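Probable chitinase A (Chromobacterium violaceum, PDB 4TX8) probably cleaves internal glycosidic bonds of chitin as a family 18 endochitinase, and carries a small module thought to bind the polysaccharide. Local coordinates at residues P27-D39 with A50-P64. Sequence-based numbering, arbitrary orientation.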
# COMPACT_ATOMS: atom_id res chain seq x y z
N PRO A 27 -25.98 -7.81 18.80
CA PRO A 27 -26.67 -8.87 18.05
C PRO A 27 -26.15 -8.97 16.63
O PRO A 27 -25.91 -7.94 15.99
CB PRO A 27 -28.14 -8.42 18.07
CG PRO A 27 -28.08 -6.95 18.27
CD PRO A 27 -26.89 -6.71 19.16
N GLY A 28 -25.95 -10.19 16.14
CA GLY A 28 -25.46 -10.40 14.80
C GLY A 28 -26.44 -9.89 13.76
O GLY A 28 -27.65 -10.03 13.92
N TRP A 29 -25.91 -9.30 12.69
CA TRP A 29 -26.74 -8.86 11.57
C TRP A 29 -27.43 -10.07 10.95
O TRP A 29 -26.81 -11.12 10.78
CB TRP A 29 -25.90 -8.12 10.54
CG TRP A 29 -26.66 -7.70 9.32
CD1 TRP A 29 -27.33 -6.53 9.14
CD2 TRP A 29 -26.83 -8.46 8.12
NE1 TRP A 29 -27.91 -6.50 7.89
CE2 TRP A 29 -27.61 -7.68 7.24
CE3 TRP A 29 -26.39 -9.71 7.69
CZ2 TRP A 29 -27.98 -8.11 5.97
CZ3 TRP A 29 -26.75 -10.15 6.43
CH2 TRP A 29 -27.54 -9.34 5.58
N ALA A 30 -28.71 -9.94 10.63
CA ALA A 30 -29.47 -11.06 10.07
C ALA A 30 -30.56 -10.58 9.13
O ALA A 30 -31.25 -9.61 9.40
CB ALA A 30 -30.06 -11.91 11.19
N GLU A 31 -30.71 -11.28 8.00
CA GLU A 31 -31.75 -10.94 7.05
C GLU A 31 -33.13 -11.19 7.65
O GLU A 31 -33.30 -12.07 8.49
CB GLU A 31 -31.57 -11.72 5.75
CG GLU A 31 -30.36 -11.28 4.95
CD GLU A 31 -30.41 -11.71 3.49
OE1 GLU A 31 -29.87 -10.98 2.64
OE2 GLU A 31 -30.99 -12.78 3.20
N GLY A 32 -34.10 -10.40 7.22
CA GLY A 32 -35.45 -10.50 7.75
C GLY A 32 -35.67 -9.62 8.96
O GLY A 32 -36.77 -9.56 9.50
N THR A 33 -34.62 -8.93 9.39
CA THR A 33 -34.68 -8.10 10.60
C THR A 33 -34.93 -6.63 10.27
O THR A 33 -34.34 -6.07 9.35
CB THR A 33 -33.37 -8.21 11.41
OG1 THR A 33 -33.04 -9.59 11.60
CG2 THR A 33 -33.53 -7.55 12.77
N ALA A 34 -35.82 -6.01 11.04
CA ALA A 34 -36.08 -4.58 10.92
C ALA A 34 -35.14 -3.79 11.82
O ALA A 34 -35.06 -4.04 13.02
CB ALA A 34 -37.53 -4.27 11.26
N TYR A 35 -34.43 -2.83 11.24
CA TYR A 35 -33.48 -2.01 11.99
C TYR A 35 -33.91 -0.55 12.03
O TYR A 35 -34.50 -0.04 11.08
CB TYR A 35 -32.08 -2.12 11.38
CG TYR A 35 -31.51 -3.52 11.44
CD1 TYR A 35 -31.11 -4.07 12.65
CD2 TYR A 35 -31.37 -4.29 10.29
CE1 TYR A 35 -30.59 -5.35 12.72
CE2 TYR A 35 -30.85 -5.57 10.35
CZ TYR A 35 -30.46 -6.09 11.57
OH TYR A 35 -29.94 -7.37 11.63
N LYS A 36 -33.63 0.11 13.15
CA LYS A 36 -33.86 1.54 13.27
C LYS A 36 -32.54 2.29 13.17
O LYS A 36 -31.48 1.71 13.39
CB LYS A 36 -34.54 1.88 14.60
CG LYS A 36 -35.92 1.29 14.79
CD LYS A 36 -36.52 1.83 16.08
CE LYS A 36 -37.64 0.95 16.60
NZ LYS A 36 -37.90 1.23 18.04
N VAL A 37 -32.60 3.57 12.83
CA VAL A 37 -31.42 4.42 12.82
C VAL A 37 -30.74 4.38 14.19
O VAL A 37 -31.39 4.57 15.21
CB VAL A 37 -31.76 5.88 12.45
CG1 VAL A 37 -30.51 6.76 12.55
CG2 VAL A 37 -32.35 5.95 11.05
N GLY A 38 -29.44 4.13 14.20
CA GLY A 38 -28.69 4.08 15.44
C GLY A 38 -28.51 2.67 15.99
O GLY A 38 -27.71 2.47 16.91
N ASP A 39 -29.24 1.71 15.43
CA ASP A 39 -29.09 0.31 15.83
C ASP A 39 -27.68 -0.19 15.54
O ASP A 39 -27.12 0.07 14.47
CB ASP A 39 -30.10 -0.58 15.10
CG ASP A 39 -31.47 -0.56 15.75
OD1 ASP A 39 -31.66 0.17 16.74
OD2 ASP A 39 -32.36 -1.29 15.27
N ALA A 50 -26.57 1.52 12.15
CA ALA A 50 -27.55 1.75 11.08
C ALA A 50 -27.70 3.23 10.76
O ALA A 50 -27.85 4.06 11.65
CB ALA A 50 -28.90 1.15 11.46
N LEU A 51 -27.67 3.55 9.47
CA LEU A 51 -27.85 4.92 8.99
C LEU A 51 -29.29 5.19 8.61
O LEU A 51 -29.74 6.34 8.61
CB LEU A 51 -26.94 5.18 7.78
CG LEU A 51 -25.44 5.19 8.04
CD1 LEU A 51 -24.68 5.20 6.73
CD2 LEU A 51 -25.08 6.40 8.88
N VAL A 52 -30.02 4.13 8.28
CA VAL A 52 -31.37 4.24 7.77
C VAL A 52 -32.27 3.18 8.41
O VAL A 52 -31.87 2.03 8.54
CB VAL A 52 -31.41 4.06 6.23
CG1 VAL A 52 -32.84 4.13 5.72
CG2 VAL A 52 -30.54 5.09 5.54
N ALA A 53 -33.46 3.59 8.83
CA ALA A 53 -34.46 2.63 9.30
C ALA A 53 -34.91 1.77 8.13
O ALA A 53 -35.47 2.27 7.16
CB ALA A 53 -35.64 3.34 9.93
N HIS A 54 -34.66 0.47 8.23
CA HIS A 54 -34.94 -0.44 7.12
C HIS A 54 -34.99 -1.88 7.58
O HIS A 54 -34.57 -2.21 8.69
CB HIS A 54 -33.87 -0.31 6.04
CG HIS A 54 -32.58 -0.95 6.41
ND1 HIS A 54 -31.76 -0.46 7.40
CD2 HIS A 54 -31.98 -2.08 5.95
CE1 HIS A 54 -30.70 -1.23 7.52
NE2 HIS A 54 -30.81 -2.23 6.66
N THR A 55 -35.48 -2.74 6.70
CA THR A 55 -35.44 -4.18 6.90
C THR A 55 -34.42 -4.79 5.95
O THR A 55 -34.37 -4.42 4.77
CB THR A 55 -36.82 -4.82 6.69
OG1 THR A 55 -37.69 -4.45 7.76
CG2 THR A 55 -36.71 -6.34 6.64
N ALA A 56 -33.59 -5.69 6.45
CA ALA A 56 -32.67 -6.43 5.60
C ALA A 56 -33.43 -7.58 4.95
O ALA A 56 -33.37 -8.72 5.43
CB ALA A 56 -31.48 -6.95 6.40
N TYR A 57 -34.14 -7.29 3.87
CA TYR A 57 -35.01 -8.27 3.23
C TYR A 57 -34.23 -9.50 2.79
O TYR A 57 -33.10 -9.39 2.32
CB TYR A 57 -35.75 -7.66 2.04
CG TYR A 57 -36.61 -6.46 2.40
CD1 TYR A 57 -37.77 -6.62 3.14
CD2 TYR A 57 -36.25 -5.18 2.01
CE1 TYR A 57 -38.56 -5.54 3.48
CE2 TYR A 57 -37.02 -4.09 2.35
CZ TYR A 57 -38.18 -4.27 3.08
OH TYR A 57 -38.96 -3.19 3.42
N VAL A 58 -34.84 -10.67 2.95
CA VAL A 58 -34.19 -11.93 2.64
C VAL A 58 -33.83 -12.01 1.15
O VAL A 58 -34.64 -11.67 0.29
CB VAL A 58 -35.08 -13.14 3.04
CG1 VAL A 58 -36.47 -13.04 2.42
CG2 VAL A 58 -34.40 -14.46 2.68
N GLY A 59 -32.60 -12.42 0.86
CA GLY A 59 -32.15 -12.58 -0.51
C GLY A 59 -31.58 -11.32 -1.13
O GLY A 59 -31.12 -11.34 -2.27
N ALA A 60 -31.62 -10.21 -0.39
CA ALA A 60 -31.15 -8.93 -0.92
C ALA A 60 -29.65 -8.73 -0.67
O ALA A 60 -29.00 -7.97 -1.39
CB ALA A 60 -31.94 -7.78 -0.30
N ASN A 61 -29.12 -9.42 0.34
CA ASN A 61 -27.72 -9.33 0.75
C ASN A 61 -27.27 -7.89 1.04
O ASN A 61 -26.19 -7.46 0.63
CB ASN A 61 -26.81 -9.95 -0.31
CG ASN A 61 -25.39 -10.17 0.19
OD1 ASN A 61 -25.18 -10.53 1.35
ND2 ASN A 61 -24.41 -9.94 -0.68
N TRP A 62 -28.11 -7.15 1.77
CA TRP A 62 -27.76 -5.80 2.19
C TRP A 62 -26.93 -5.82 3.48
O TRP A 62 -27.27 -5.14 4.45
CB TRP A 62 -29.03 -4.97 2.41
CG TRP A 62 -29.81 -4.72 1.16
CD1 TRP A 62 -29.39 -4.92 -0.12
CD2 TRP A 62 -31.15 -4.21 1.07
NE1 TRP A 62 -30.39 -4.58 -1.01
CE2 TRP A 62 -31.48 -4.14 -0.30
CE3 TRP A 62 -32.10 -3.82 2.02
CZ2 TRP A 62 -32.72 -3.68 -0.75
CZ3 TRP A 62 -33.34 -3.37 1.57
CH2 TRP A 62 -33.63 -3.30 0.20
N ASN A 63 -25.85 -6.59 3.48
CA ASN A 63 -25.05 -6.74 4.69
C ASN A 63 -24.17 -5.50 4.91
O ASN A 63 -23.88 -4.77 3.97
CB ASN A 63 -24.19 -8.02 4.62
CG ASN A 63 -23.05 -7.92 3.63
OD1 ASN A 63 -22.07 -7.21 3.85
ND2 ASN A 63 -23.17 -8.65 2.52
N PRO A 64 -23.78 -5.25 6.18
CA PRO A 64 -23.02 -4.05 6.52
C PRO A 64 -21.72 -3.84 5.72
O PRO A 64 -21.37 -2.69 5.46
CB PRO A 64 -22.70 -4.26 8.00
CG PRO A 64 -23.85 -5.07 8.51
CD PRO A 64 -24.19 -6.00 7.38
O HOH W 1 -29.17 -4.46 6.37
O HOH W 2 -30.56 -8.23 3.17
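The carboxylate of E31 reaches over the Y57-A60 turn and takes backbone donors from it and from N61 just after it. OE2 accepts G59 N at 2.9 Å, almost straight at the hydrogen though from above the carboxylate plane, while OE1 takes N61 N, also at 2.9 Å, nearly along its C-O axis but more bent at the hydrogen. OE1 accepts a second hydrogen bond, from a water that also donates to Y57 O and accepts from W62 N. An extended chain beyond CG, with CG beside the backbone N (chi1 -70°), carries the acid this far.

Next to it the backbones pair as a short antiparallel ladder. G32 N gives to A56 O, and A56 N returns a bond to T33 O; Y35 and H54 form the hydrogen-bonded pair, using both N-H and both C=O groups. At the far end of the type II turn K36-D39, G38 N donates to A50 O and A50 N to D39 O. D39 OD2 also holds K36 N, so this turn is pinned from within.

W29 lies with one indole face against the chain at 63-64: P64 CD stands 3.5 Å from the centroid of the five-membered ring, N63 CA 3.7 Å from that of the six-membered ring, both CH-pi contacts. Its NE1 donates in the ring plane to a second water, 2.8 Å away, which donates to W62 O and also bonds H54 NE2. With H54 ND1 giving to V52 O, both imidazole nitrogens are engaged and the ring is fixed in rotation. Y35 OH accepts A30 N, and W71 meets the rings of W29, Y35 and H54.

In this small module, assigned to carbohydrate-binding family 5/12, the two segments are mostly loop and turn, and E31 bridges between them where D39 acts within one; the loops thus depend on a side-chain acceptor and waters to satisfy backbone groups that the short ladder does not pair.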